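Local coordinates for protein eukaryotic initiation factor 4F subunit p150 (Saccharomyces cerevisiae, PDB 2VSO) that scaffolds the eIF4F complex at the mRNA cap and gathers the translation machinery, here represented by its eIF4A-binding MIF4G middle domain, at residues Phe182-Asn187 against Asn222-Gln227; Leu124-Leu129 against Leu186-Gly191; Ser248-Leu253 against Asp272-Arg277. One frame throughout, in Å; residues are numbered along the deposited sequence.

Contact 1 of 3, residues Phe182-Asn187 against Asn222-Gln227; sequences FLYRLN and NTVGEQ
Q227 reaches from helix 211-228 across to Y184 and its neighbours at the end of helix 163-185, and its side chain is best followed from the root outward. CB sends CG off opposite the backbone N (chi1 162°), and the rest of the chain runs on extended, which lays the amide along the tyrosine. Q227 CG packs 3.5 Å from Y184 CE1. CD then sits over the same ring, with the amide and ring planes only 18° apart, so the two flat groups are stacked, with NE2 above one face and offset toward the rim. At the fork, Q227 OE1 turns to the backbone and lies 3.3 Å from R185 CA. Q227 NE2 gives the hydrogen bond of the contact, 3.2 Å to Y184 O, coming in from above the carbonyl plane, 48° out of it. The backbone N of N187 reaches that oxygen from the opposite face, so two donors grip it where the helix runs out. Beside this, V224 CG2 meets the Y184 ring at its edge, 3.4 Å from CD1, while the phenol OH is held by D231. One turn back, T223 CG2 rests 3.7 Å from F182 CE2 and 3.9 Å from R185 NE; T223 OG1, also near the F182 ring, is hydrogen-bonded to E219 O of its own helix. The guanidinium of R185 has one face over F182 CD2 of its own helix, and its bent chain crosses T223 at about a right angle. The carbonyl that Q227 clasps is part of a Schellman motif, with N187 at its C-prime position, ending a helix in the HEAT-like helical array of the MIF4G domain.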
ATOM      1  N   PHE C 182     -17.034   5.903  10.181  1.00 40.28           N
ATOM      2  CA  PHE C 182     -16.847   7.196   9.536  1.00 40.74           C
ATOM      3  C   PHE C 182     -18.132   8.013   9.346  1.00 44.15           C
ATOM      4  O   PHE C 182     -18.081   9.228   9.227  1.00 67.89           O
ATOM      5  CB  PHE C 182     -16.132   7.009   8.201  1.00 54.17           C
ATOM      6  CG  PHE C 182     -14.659   6.727   8.339  1.00 48.66           C
ATOM      7  CD1 PHE C 182     -14.054   5.723   7.598  1.00 52.40           C
ATOM      8  CD2 PHE C 182     -13.877   7.469   9.217  1.00 51.35           C
ATOM      9  CE1 PHE C 182     -12.696   5.464   7.728  1.00 61.05           C
ATOM     10  CE2 PHE C 182     -12.505   7.222   9.351  1.00 44.51           C
ATOM     11  CZ  PHE C 182     -11.914   6.218   8.609  1.00 37.81           C
ATOM     12  N   LEU C 183     -19.278   7.347   9.321  1.00 44.10           N
ATOM     13  CA  LEU C 183     -20.556   8.033   9.248  1.00 39.19           C
ATOM     14  C   LEU C 183     -20.942   8.532  10.634  1.00 42.90           C
ATOM     15  O   LEU C 183     -21.392   9.654  10.806  1.00 40.59           O
ATOM     16  CB  LEU C 183     -21.626   7.071   8.735  1.00 33.71           C
ATOM     17  CG  LEU C 183     -21.396   6.466   7.355  1.00 41.98           C
ATOM     18  CD1 LEU C 183     -22.372   5.345   7.092  1.00 28.62           C
ATOM     19  CD2 LEU C 183     -21.467   7.528   6.279  1.00 30.90           C
ATOM     20  N   TYR C 184     -20.770   7.663  11.619  1.00 44.20           N
ATOM     21  CA  TYR C 184     -21.043   8.004  13.000  1.00 53.01           C
ATOM     22  C   TYR C 184     -20.243   9.234  13.403  1.00 50.02           C
ATOM     23  O   TYR C 184     -20.762  10.130  14.057  1.00 49.70           O
ATOM     24  CB  TYR C 184     -20.697   6.811  13.903  1.00 51.83           C
ATOM     25  CG  TYR C 184     -20.765   7.094  15.390  1.00 48.58           C
ATOM     26  CD1 TYR C 184     -19.596   7.197  16.152  1.00 53.96           C
ATOM     27  CD2 TYR C 184     -21.989   7.251  16.040  1.00 44.64           C
ATOM     28  CE1 TYR C 184     -19.638   7.453  17.527  1.00 43.26           C
ATOM     29  CE2 TYR C 184     -22.044   7.509  17.413  1.00 55.57           C
ATOM     30  CZ  TYR C 184     -20.861   7.617  18.148  1.00 52.77           C
ATOM     31  OH  TYR C 184     -20.901   7.868  19.494  1.00 41.78           O
ATOM     32  N   ARG C 185     -18.984   9.276  12.981  1.00 42.58           N
ATOM     33  CA  ARG C 185     -18.079  10.348  13.369  1.00 48.04           C
ATOM     34  C   ARG C 185     -18.481  11.719  12.822  1.00 56.42           C
ATOM     35  O   ARG C 185     -18.180  12.746  13.423  1.00 68.06           O
ATOM     36  CB  ARG C 185     -16.664  10.011  12.933  1.00 41.02           C
ATOM     37  CG  ARG C 185     -15.618  10.875  13.581  1.00 60.99           C
ATOM     38  CD  ARG C 185     -14.702  11.470  12.552  1.00 50.88           C
ATOM     39  NE  ARG C 185     -13.511  10.675  12.309  1.00 60.40           N
ATOM     40  CZ  ARG C 185     -12.721  10.839  11.250  1.00 75.90           C
ATOM     41  NH1 ARG C 185     -13.018  11.755  10.334  1.00 78.17           N
ATOM     42  NH2 ARG C 185     -11.640  10.083  11.100  1.00 64.22           N
ATOM     43  N   LEU C 186     -19.147  11.734  11.674  1.00 60.31           N
ATOM     44  CA  LEU C 186     -19.677  12.972  11.113  1.00 51.38           C
ATOM     45  C   LEU C 186     -21.105  13.218  11.589  1.00 55.99           C
ATOM     46  O   LEU C 186     -21.766  14.127  11.108  1.00 66.90           O
ATOM     47  CB  LEU C 186     -19.672  12.924   9.591  1.00 33.83           C
ATOM     48  CG  LEU C 186     -18.378  12.662   8.828  1.00 41.72           C
ATOM     49  CD1 LEU C 186     -18.714  12.368   7.386  1.00 52.03           C
ATOM     50  CD2 LEU C 186     -17.443  13.839   8.908  1.00 40.07           C
ATOM     51  N   ASN C 187     -21.576  12.399  12.526  1.00 48.23           N
ATOM     52  CA  ASN C 187     -22.932  12.520  13.058  1.00 60.24           C
ATOM     53  C   ASN C 187     -23.997  12.304  11.973  1.00 72.55           C
ATOM     54  O   ASN C 187     -25.031  12.982  11.942  1.00 59.11           O
ATOM     55  CB  ASN C 187     -23.122  13.863  13.773  1.00 61.49           C
ATOM     56  CG  ASN C 187     -22.093  14.089  14.869  1.00 75.27           C
ATOM     57  OD1 ASN C 187     -21.956  13.276  15.780  1.00 69.08           O
ATOM     58  ND2 ASN C 187     -21.363  15.201  14.785  1.00 70.92           N
ATOM     59  N   ASN C 222     -10.144   3.632  17.421  1.00 31.47           N
ATOM     60  CA  ASN C 222      -9.329   4.815  17.196  1.00 46.82           C
ATOM     61  C   ASN C 222     -10.111   5.927  16.515  1.00 50.66           C
ATOM     62  O   ASN C 222      -9.937   7.099  16.826  1.00 54.12           O
ATOM     63  CB  ASN C 222      -8.046   4.479  16.432  1.00 53.65           C
ATOM     64  CG  ASN C 222      -6.933   4.012  17.350  1.00 57.59           C
ATOM     65  OD1 ASN C 222      -6.534   4.720  18.276  1.00 65.77           O
ATOM     66  ND2 ASN C 222      -6.429   2.813  17.102  1.00 51.36           N
ATOM     67  N   THR C 223     -10.992   5.545  15.600  1.00 62.85           N
ATOM     68  CA  THR C 223     -11.825   6.496  14.886  1.00 50.30           C
ATOM     69  C   THR C 223     -12.940   7.109  15.744  1.00 48.53           C
ATOM     70  O   THR C 223     -13.218   8.297  15.648  1.00 55.75           O
ATOM     71  CB  THR C 223     -12.456   5.843  13.639  1.00 41.65           C
ATOM     72  OG1 THR C 223     -11.419   5.459  12.735  1.00 53.09           O
ATOM     73  CG2 THR C 223     -13.407   6.814  12.919  1.00 43.50           C
ATOM     74  N   VAL C 224     -13.542   6.308  16.612  1.00 44.42           N
ATOM     75  CA  VAL C 224     -14.857   6.621  17.155  1.00 46.06           C
ATOM     76  C   VAL C 224     -14.957   6.386  18.661  1.00 55.98           C
ATOM     77  O   VAL C 224     -15.963   6.721  19.280  1.00 58.28           O
ATOM     78  CB  VAL C 224     -15.863   5.729  16.368  1.00 39.11           C
ATOM     79  CG1 VAL C 224     -16.798   4.894  17.216  1.00 27.25           C
ATOM     80  CG2 VAL C 224     -16.416   6.400  15.135  1.00 39.35           C
ATOM     81  N   GLY C 225     -13.903   5.819  19.243  1.00 59.12           N
ATOM     82  CA  GLY C 225     -13.894   5.441  20.650  1.00 36.84           C
ATOM     83  C   GLY C 225     -14.148   6.573  21.636  1.00 41.96           C
ATOM     84  O   GLY C 225     -14.927   6.418  22.565  1.00 35.00           O
ATOM     85  N   GLU C 226     -13.483   7.710  21.448  1.00 41.76           N
ATOM     86  CA  GLU C 226     -13.697   8.858  22.319  1.00 44.84           C
ATOM     87  C   GLU C 226     -15.135   9.346  22.257  1.00 49.65           C
ATOM     88  O   GLU C 226     -15.799   9.449  23.274  1.00 55.16           O
ATOM     89  CB  GLU C 226     -12.751  10.011  21.977  1.00 37.18           C
ATOM     90  CG  GLU C 226     -12.853  11.156  22.989  1.00 41.99           C
ATOM     91  CD  GLU C 226     -11.811  12.254  22.791  1.00 64.74           C
ATOM     92  OE1 GLU C 226     -10.937  12.120  21.907  1.00 62.66           O
ATOM     93  OE2 GLU C 226     -11.867  13.261  23.529  1.00 71.08           O
ATOM     94  N   GLN C 227     -15.600   9.652  21.049  1.00 55.82           N
ATOM     95  CA  GLN C 227     -16.950  10.145  20.829  1.00 45.45           C
ATOM     96  C   GLN C 227     -18.017   9.207  21.392  1.00 46.97           C
ATOM     97  O   GLN C 227     -18.966   9.651  22.031  1.00 66.35           O
ATOM     98  CB  GLN C 227     -17.173  10.382  19.342  1.00 49.44           C
ATOM     99  CG  GLN C 227     -18.608  10.489  18.936  1.00 50.65           C
ATOM    100  CD  GLN C 227     -18.765  10.652  17.447  1.00 64.86           C
ATOM    101  OE1 GLN C 227     -17.798  10.552  16.690  1.00 62.18           O
ATOM    102  NE2 GLN C 227     -19.992  10.902  17.013  1.00 65.74           N
TER

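Contact 2 of 3, residues Leu124-Leu129 against Leu186-Gly191; sequences LVLHYL and LNLLTG
L126 and L129 on helix 122-139 meet L188 and L189 in an apolar, mostly buried contact, where a helix packs on the short linker between helices 163-185 and 191-206. The patch is small, 189 Å² in all, and made of leucine methyls against leucine side chains and backbone. L129 carries the inner part. Its side chain sets out toward the linker, with CG beside the backbone N (chi1 -62°), and CD1 of L129 comes 3.7 Å from L188 CB, approaching that side chain at a slant. L129 CD1 also lies 3.7 Å from L188 O. L126 enters from one turn earlier: its first bond heads off to the flank, but CD2 swings back to within 3.8 Å of L188 O and 3.9 Å of L188 CA. Thus methyls of two residues, three positions apart on the helix, border one carbonyl, while L126 CD2 and L188 CD2 touch more loosely at 4.3 Å. L189 adds a lighter touch, its CD2 4.5 Å from L129 CB. Around this patch the helices close in: L129 also packs on I79 and F83 of helix 73-88, and both L129 and L188 touch C100 of helix 93-106. L189 turns back onto I180 and L183, so L189 lies between helix 122-139 and helix 163-185, which the linker has just left.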
ATOM      1  N   LEU C 124     -34.438  13.229   5.630  1.00 71.74           N
ATOM      2  CA  LEU C 124     -34.795  12.117   4.761  1.00 69.59           C
ATOM      3  C   LEU C 124     -33.579  11.257   4.452  1.00 68.15           C
ATOM      4  O   LEU C 124     -33.626  10.035   4.586  1.00 75.14           O
ATOM      5  CB  LEU C 124     -35.406  12.630   3.456  1.00 79.13           C
ATOM      6  CG  LEU C 124     -35.922  11.563   2.483  1.00 71.46           C
ATOM      7  CD1 LEU C 124     -36.840  10.590   3.196  1.00 66.02           C
ATOM      8  CD2 LEU C 124     -36.623  12.188   1.276  1.00 50.63           C
ATOM      9  N   VAL C 125     -32.490  11.904   4.038  1.00 58.16           N
ATOM     10  CA  VAL C 125     -31.268  11.203   3.691  1.00 41.64           C
ATOM     11  C   VAL C 125     -30.676  10.511   4.912  1.00 64.58           C
ATOM     12  O   VAL C 125     -30.125   9.415   4.804  1.00 59.69           O
ATOM     13  CB  VAL C 125     -30.226  12.165   3.146  1.00 54.82           C
ATOM     14  CG1 VAL C 125     -28.987  11.400   2.656  1.00 40.62           C
ATOM     15  CG2 VAL C 125     -30.818  13.007   2.059  1.00 50.60           C
ATOM     16  N   LEU C 126     -30.782  11.160   6.070  1.00 65.64           N
ATOM     17  CA  LEU C 126     -30.266  10.608   7.318  1.00 55.70           C
ATOM     18  C   LEU C 126     -30.944   9.286   7.602  1.00 64.27           C
ATOM     19  O   LEU C 126     -30.291   8.302   7.959  1.00 64.61           O
ATOM     20  CB  LEU C 126     -30.509  11.575   8.470  1.00 44.48           C
ATOM     21  CG  LEU C 126     -29.515  12.723   8.545  1.00 68.68           C
ATOM     22  CD1 LEU C 126     -30.036  13.828   9.454  1.00 70.92           C
ATOM     23  CD2 LEU C 126     -28.140  12.208   8.999  1.00 52.73           C
ATOM     24  N   HIS C 127     -32.265   9.267   7.435  1.00 61.57           N
ATOM     25  CA  HIS C 127     -33.019   8.041   7.604  1.00 54.96           C
ATOM     26  C   HIS C 127     -32.651   6.999   6.553  1.00 45.09           C
ATOM     27  O   HIS C 127     -32.601   5.806   6.847  1.00 52.70           O
ATOM     28  CB  HIS C 127     -34.520   8.285   7.576  1.00 68.59           C
ATOM     29  CG  HIS C 127     -35.311   7.019   7.501  1.00 74.30           C
ATOM     30  ND1 HIS C 127     -35.783   6.510   6.314  1.00 57.25           N
ATOM     31  CD2 HIS C 127     -35.647   6.124   8.461  1.00 82.51           C
ATOM     32  CE1 HIS C 127     -36.400   5.364   6.546  1.00 67.49           C
ATOM     33  NE2 HIS C 127     -36.337   5.111   7.838  1.00 80.58           N
ATOM     34  N   TYR C 128     -32.399   7.448   5.328  1.00 48.51           N
ATOM     35  CA  TYR C 128     -31.902   6.560   4.281  1.00 53.07           C
ATOM     36  C   TYR C 128     -30.574   5.871   4.667  1.00 63.50           C
ATOM     37  O   TYR C 128     -30.417   4.655   4.490  1.00 58.91           O
ATOM     38  CB  TYR C 128     -31.732   7.325   2.974  1.00 52.32           C
ATOM     39  CG  TYR C 128     -32.978   7.451   2.148  1.00 58.76           C
ATOM     40  CD1 TYR C 128     -34.214   7.681   2.743  1.00 85.38           C
ATOM     41  CD2 TYR C 128     -32.925   7.354   0.770  1.00 74.11           C
ATOM     42  CE1 TYR C 128     -35.367   7.799   1.981  1.00 70.46           C
ATOM     43  CE2 TYR C 128     -34.070   7.474  -0.001  1.00 86.37           C
ATOM     44  CZ  TYR C 128     -35.288   7.696   0.612  1.00 76.11           C
ATOM     45  OH  TYR C 128     -36.427   7.815  -0.151  1.00 95.81           O
ATOM     46  N   LEU C 129     -29.622   6.644   5.192  1.00 45.39           N
ATOM     47  CA  LEU C 129     -28.339   6.081   5.615  1.00 51.99           C
ATOM     48  C   LEU C 129     -28.526   4.951   6.629  1.00 53.13           C
ATOM     49  O   LEU C 129     -28.006   3.849   6.454  1.00 46.62           O
ATOM     50  CB  LEU C 129     -27.424   7.162   6.206  1.00 43.04           C
ATOM     51  CG  LEU C 129     -26.995   8.303   5.289  1.00 40.64           C
ATOM     52  CD1 LEU C 129     -26.100   9.275   6.034  1.00 39.77           C
ATOM     53  CD2 LEU C 129     -26.302   7.777   4.060  1.00 33.21           C
ATOM     54  N   LEU C 186     -19.147  11.734  11.674  1.00 60.31           N
ATOM     55  CA  LEU C 186     -19.677  12.972  11.113  1.00 51.38           C
ATOM     56  C   LEU C 186     -21.105  13.218  11.589  1.00 55.99           C
ATOM     57  O   LEU C 186     -21.766  14.127  11.108  1.00 66.90           O
ATOM     58  CB  LEU C 186     -19.672  12.924   9.591  1.00 33.83           C
ATOM     59  CG  LEU C 186     -18.378  12.662   8.828  1.00 41.72           C
ATOM     60  CD1 LEU C 186     -18.714  12.368   7.386  1.00 52.03           C
ATOM     61  CD2 LEU C 186     -17.443  13.839   8.908  1.00 40.07           C
ATOM     62  N   ASN C 187     -21.576  12.399  12.526  1.00 48.23           N
ATOM     63  CA  ASN C 187     -22.932  12.520  13.058  1.00 60.24           C
ATOM     64  C   ASN C 187     -23.997  12.304  11.973  1.00 72.55           C
ATOM     65  O   ASN C 187     -25.031  12.982  11.942  1.00 59.11           O
ATOM     66  CB  ASN C 187     -23.122  13.863  13.773  1.00 61.49           C
ATOM     67  CG  ASN C 187     -22.093  14.089  14.869  1.00 75.27           C
ATOM     68  OD1 ASN C 187     -21.956  13.276  15.780  1.00 69.08           O
ATOM     69  ND2 ASN C 187     -21.363  15.201  14.785  1.00 70.92           N
ATOM     70  N   LEU C 188     -23.716  11.360  11.078  1.00 56.66           N
ATOM     71  CA  LEU C 188     -24.665  10.922  10.075  1.00 47.77           C
ATOM     72  C   LEU C 188     -25.345   9.611  10.504  1.00 60.31           C
ATOM     73  O   LEU C 188     -26.134   9.025   9.758  1.00 73.04           O
ATOM     74  CB  LEU C 188     -23.982  10.742   8.724  1.00 40.22           C
ATOM     75  CG  LEU C 188     -23.208  11.928   8.155  1.00 50.30           C
ATOM     76  CD1 LEU C 188     -22.719  11.647   6.729  1.00 49.88           C
ATOM     77  CD2 LEU C 188     -24.068  13.157   8.175  1.00 49.55           C
ATOM     78  N   LEU C 189     -25.038   9.168  11.717  1.00 56.59           N
ATOM     79  CA  LEU C 189     -25.676   8.004  12.321  1.00 41.20           C
ATOM     80  C   LEU C 189     -25.740   8.196  13.829  1.00 58.51           C
ATOM     81  O   LEU C 189     -24.903   8.888  14.413  1.00 59.45           O
ATOM     82  CB  LEU C 189     -24.913   6.710  12.020  1.00 35.02           C
ATOM     83  CG  LEU C 189     -24.883   6.081  10.626  1.00 47.55           C
ATOM     84  CD1 LEU C 189     -23.900   4.918  10.582  1.00 43.55           C
ATOM     85  CD2 LEU C 189     -26.252   5.603  10.232  1.00 33.91           C
ATOM     86  N   THR C 190     -26.731   7.571  14.452  1.00 67.45           N
ATOM     87  CA  THR C 190     -26.895   7.631  15.895  1.00 82.17           C
ATOM     88  C   THR C 190     -26.114   6.492  16.535  1.00 83.44           C
ATOM     89  O   THR C 190     -25.605   5.611  15.839  1.00 73.33           O
ATOM     90  CB  THR C 190     -28.385   7.530  16.315  1.00 85.46           C
ATOM     91  OG1 THR C 190     -28.894   6.224  16.004  1.00 84.11           O
ATOM     92  CG2 THR C 190     -29.216   8.580  15.596  1.00 89.53           C
ATOM     93  N   GLY C 191     -26.032   6.511  17.862  1.00 85.51           N
ATOM     94  CA  GLY C 191     -25.318   5.489  18.600  1.00 82.59           C
ATOM     95  C   GLY C 191     -25.929   4.108  18.467  1.00 90.70           C
ATOM     96  O   GLY C 191     -25.220   3.111  18.574  1.00 91.87           O
TER

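Contact 3 of 3, residues Ser248-Leu253 against Asp272-Arg277; sequences SLFGIL and DIKELR
Ring against arginine comes first: F250 of helix 242-257 takes the stem and one terminal nitrogen of R277 from helix 264-278. The arginine chain, bent at chi2, passes over one face of the phenyl near its rim, bringing R277 CD 3.5 Å from F250 CE1. R277 NH1 then lies 3.4 Å from F250 CD1, but the guanidinium is turned 48° from the ring, so the two are not stacked flat. The charge is met elsewhere, by a salt bridge from NH2 to D247, just before the segment. Ring against backbone is the second kind: the edge of F250 points at the opposing helix, with K274 CA near the ring plane, 3.9 Å from CE2, and I273 O 3.6 Å from the same atom. Helices 242-257 and 264-278 form a roughly antiparallel hairpin in the HEAT-like solenoid of the MIF4G domain; the axes of the two short segments run at 143° and come within 10.9 Å. Trimming F250 to an alanine is likely to leave a gap between these helices and let the R277 stem shift off its present course. The purely apolar contacts are lighter: L253 CD1 meets I273 CD1 at 3.9 Å, crossing nearly at right angles, and that same isoleucine methyl touches F250 CE2 at 4.3 Å.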
ATOM      1  N   SER C 248     -16.982  -3.435  28.907  1.00 67.72           N
ATOM      2  CA  SER C 248     -17.080  -4.845  28.534  1.00 64.42           C
ATOM      3  C   SER C 248     -16.087  -5.197  27.436  1.00 83.28           C
ATOM      4  O   SER C 248     -15.396  -6.214  27.505  1.00 87.90           O
ATOM      5  CB  SER C 248     -18.491  -5.182  28.034  1.00 47.41           C
ATOM      6  OG  SER C 248     -19.499  -4.789  28.947  1.00 68.61           O
ATOM      7  N   LEU C 249     -16.041  -4.353  26.413  1.00 65.34           N
ATOM      8  CA  LEU C 249     -15.221  -4.596  25.235  1.00 67.14           C
ATOM      9  C   LEU C 249     -13.715  -4.635  25.545  1.00 69.32           C
ATOM     10  O   LEU C 249     -12.983  -5.490  25.042  1.00 68.98           O
ATOM     11  CB  LEU C 249     -15.529  -3.531  24.181  1.00 49.59           C
ATOM     12  CG  LEU C 249     -14.689  -3.465  22.910  1.00 58.63           C
ATOM     13  CD1 LEU C 249     -14.570  -4.828  22.250  1.00 55.68           C
ATOM     14  CD2 LEU C 249     -15.275  -2.445  21.960  1.00 51.57           C
ATOM     15  N   PHE C 250     -13.260  -3.701  26.371  1.00 57.99           N
ATOM     16  CA  PHE C 250     -11.866  -3.651  26.775  1.00 57.88           C
ATOM     17  C   PHE C 250     -11.497  -4.806  27.708  1.00 65.88           C
ATOM     18  O   PHE C 250     -10.343  -5.217  27.777  1.00 74.01           O
ATOM     19  CB  PHE C 250     -11.533  -2.292  27.383  1.00 46.19           C
ATOM     20  CG  PHE C 250     -11.230  -1.238  26.357  1.00 65.00           C
ATOM     21  CD1 PHE C 250     -12.248  -0.511  25.775  1.00 75.36           C
ATOM     22  CD2 PHE C 250      -9.927  -0.993  25.958  1.00 54.05           C
ATOM     23  CE1 PHE C 250     -11.970   0.446  24.823  1.00 78.49           C
ATOM     24  CE2 PHE C 250      -9.645  -0.037  25.014  1.00 50.48           C
ATOM     25  CZ  PHE C 250     -10.662   0.685  24.445  1.00 51.57           C
ATOM     26  N   GLY C 251     -12.484  -5.350  28.404  1.00 53.06           N
ATOM     27  CA  GLY C 251     -12.261  -6.529  29.210  1.00 55.52           C
ATOM     28  C   GLY C 251     -12.097  -7.786  28.374  1.00 60.62           C
ATOM     29  O   GLY C 251     -11.512  -8.762  28.818  1.00 87.49           O
ATOM     30  N   ILE C 252     -12.625  -7.765  27.160  1.00 56.99           N
ATOM     31  CA  ILE C 252     -12.519  -8.900  26.257  1.00 60.56           C
ATOM     32  C   ILE C 252     -11.165  -8.850  25.607  1.00 61.54           C
ATOM     33  O   ILE C 252     -10.596  -9.881  25.251  1.00 79.73           O
ATOM     34  CB  ILE C 252     -13.600  -8.854  25.150  1.00 55.21           C
ATOM     35  CG1 ILE C 252     -14.958  -9.283  25.705  1.00 45.43           C
ATOM     36  CG2 ILE C 252     -13.226  -9.744  23.986  1.00 53.74           C
ATOM     37  CD1 ILE C 252     -16.062  -9.120  24.712  1.00 61.92           C
ATOM     38  N   LEU C 253     -10.660  -7.631  25.453  1.00 67.01           N
ATOM     39  CA  LEU C 253      -9.378  -7.390  24.813  1.00 61.71           C
ATOM     40  C   LEU C 253      -8.223  -7.634  25.779  1.00 64.49           C
ATOM     41  O   LEU C 253      -7.184  -8.145  25.384  1.00 73.25           O
ATOM     42  CB  LEU C 253      -9.316  -5.963  24.261  1.00 43.36           C
ATOM     43  CG  LEU C 253     -10.328  -5.522  23.200  1.00 56.65           C
ATOM     44  CD1 LEU C 253      -9.878  -4.201  22.569  1.00 45.28           C
ATOM     45  CD2 LEU C 253     -10.549  -6.593  22.120  1.00 45.37           C
ATOM     46  N   ASP C 272      -1.994  -0.599  23.036  1.00 52.62           N
ATOM     47  CA  ASP C 272      -2.002   0.838  22.786  1.00 50.29           C
ATOM     48  C   ASP C 272      -3.363   1.539  22.850  1.00 64.08           C
ATOM     49  O   ASP C 272      -3.412   2.672  23.317  1.00 68.73           O
ATOM     50  CB  ASP C 272      -1.265   1.169  21.491  1.00 36.95           C
ATOM     51  CG  ASP C 272       0.236   0.932  21.604  1.00 67.83           C
ATOM     52  OD1 ASP C 272       0.671   0.400  22.648  1.00 81.48           O
ATOM     53  OD2 ASP C 272       0.976   1.278  20.658  1.00 74.49           O
ATOM     54  N   ILE C 273      -4.455   0.903  22.396  1.00 46.63           N
ATOM     55  CA  ILE C 273      -5.785   1.497  22.655  1.00 78.34           C
ATOM     56  C   ILE C 273      -6.168   1.387  24.122  1.00 69.71           C
ATOM     57  O   ILE C 273      -6.843   2.264  24.645  1.00 61.77           O
ATOM     58  CB  ILE C 273      -6.969   0.951  21.787  1.00 56.02           C
ATOM     59  CG1 ILE C 273      -6.619  -0.376  21.132  1.00 59.79           C
ATOM     60  CG2 ILE C 273      -7.470   2.004  20.782  1.00 49.38           C
ATOM     61  CD1 ILE C 273      -7.090  -1.561  21.921  1.00 59.59           C
ATOM     62  N   LYS C 274      -5.723   0.312  24.769  1.00 61.95           N
ATOM     63  CA  LYS C 274      -5.979   0.095  26.189  1.00 54.36           C
ATOM     64  C   LYS C 274      -5.355   1.205  27.029  1.00 45.44           C
ATOM     65  O   LYS C 274      -5.953   1.669  27.984  1.00 73.12           O
ATOM     66  CB  LYS C 274      -5.457  -1.269  26.622  1.00 28.86           C
ATOM     67  CG  LYS C 274      -6.152  -1.880  27.811  1.00 48.09           C
ATOM     68  CD  LYS C 274      -6.031  -1.027  29.054  1.00 76.47           C
ATOM     69  CE  LYS C 274      -7.162  -1.318  30.024  1.00 85.75           C
ATOM     70  NZ  LYS C 274      -6.980  -0.608  31.311  1.00 99.28           N
ATOM     71  N   GLU C 275      -4.164   1.648  26.649  1.00 42.77           N
ATOM     72  CA  GLU C 275      -3.495   2.724  27.367  1.00 66.12           C
ATOM     73  C   GLU C 275      -4.074   4.052  26.948  1.00 66.14           C
ATOM     74  O   GLU C 275      -4.164   4.976  27.749  1.00 73.03           O
ATOM     75  CB  GLU C 275      -1.980   2.726  27.120  1.00 62.54           C
ATOM     76  CG  GLU C 275      -1.301   3.999  27.630  1.00 83.64           C
ATOM     77  CD  GLU C 275       0.186   4.072  27.324  1.00 92.60           C
ATOM     78  OE1 GLU C 275       0.864   4.977  27.864  1.00 92.46           O
ATOM     79  OE2 GLU C 275       0.675   3.229  26.547  1.00 98.15           O
ATOM     80  N   LEU C 276      -4.457   4.145  25.680  1.00 52.58           N
ATOM     81  CA  LEU C 276      -5.043   5.369  25.156  1.00 54.36           C
ATOM     82  C   LEU C 276      -6.385   5.698  25.810  1.00 57.81           C
ATOM     83  O   LEU C 276      -6.650   6.848  26.111  1.00 41.40           O
ATOM     84  CB  LEU C 276      -5.190   5.310  23.639  1.00 46.83           C
ATOM     85  CG  LEU C 276      -5.774   6.582  23.017  1.00 52.91           C
ATOM     86  CD1 LEU C 276      -4.978   7.788  23.445  1.00 49.78           C
ATOM     87  CD2 LEU C 276      -5.811   6.484  21.516  1.00 60.24           C
ATOM     88  N   ARG C 277      -7.227   4.693  26.031  1.00 45.29           N
ATOM     89  CA  ARG C 277      -8.525   4.924  26.639  1.00 51.17           C
ATOM     90  C   ARG C 277      -8.408   5.051  28.153  1.00 65.81           C
ATOM     91  O   ARG C 277      -8.983   5.949  28.751  1.00 78.79           O
ATOM     92  CB  ARG C 277      -9.552   3.840  26.240  1.00 33.42           C
ATOM     93  CG  ARG C 277     -10.579   3.563  27.321  1.00 46.63           C
ATOM     94  CD  ARG C 277     -11.983   3.352  26.765  1.00 53.17           C
ATOM     95  NE  ARG C 277     -13.042   3.605  27.750  1.00 44.85           N
ATOM     96  CZ  ARG C 277     -13.618   2.666  28.491  1.00 69.14           C
ATOM     97  NH1 ARG C 277     -13.235   1.403  28.383  1.00 89.04           N
ATOM     98  NH2 ARG C 277     -14.576   2.989  29.349  1.00 73.58           N
TER

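How the contacts relate
From the N terminus, contact 2 opens first, on helix 122-139, and its loop runs through helix 163-185. Before that loop closes, contact 1 opens at 182-187; the linker 186-191 then closes contact 2, and the two share L186 and N187. Contacts 1 and 2 therefore cross along the chain, and they touch through L183 and Y184 against the linker. Contact 1 closes on helix 211-228, tying helix 163-185 to it past helix 191-206. Contact 3 follows in series, joining the last two helices as a local hairpin; N222 of contact 1 touches I273 and L276 of contact 3. Contacts 2 and 3 stay about 12 Å apart at nearest atoms.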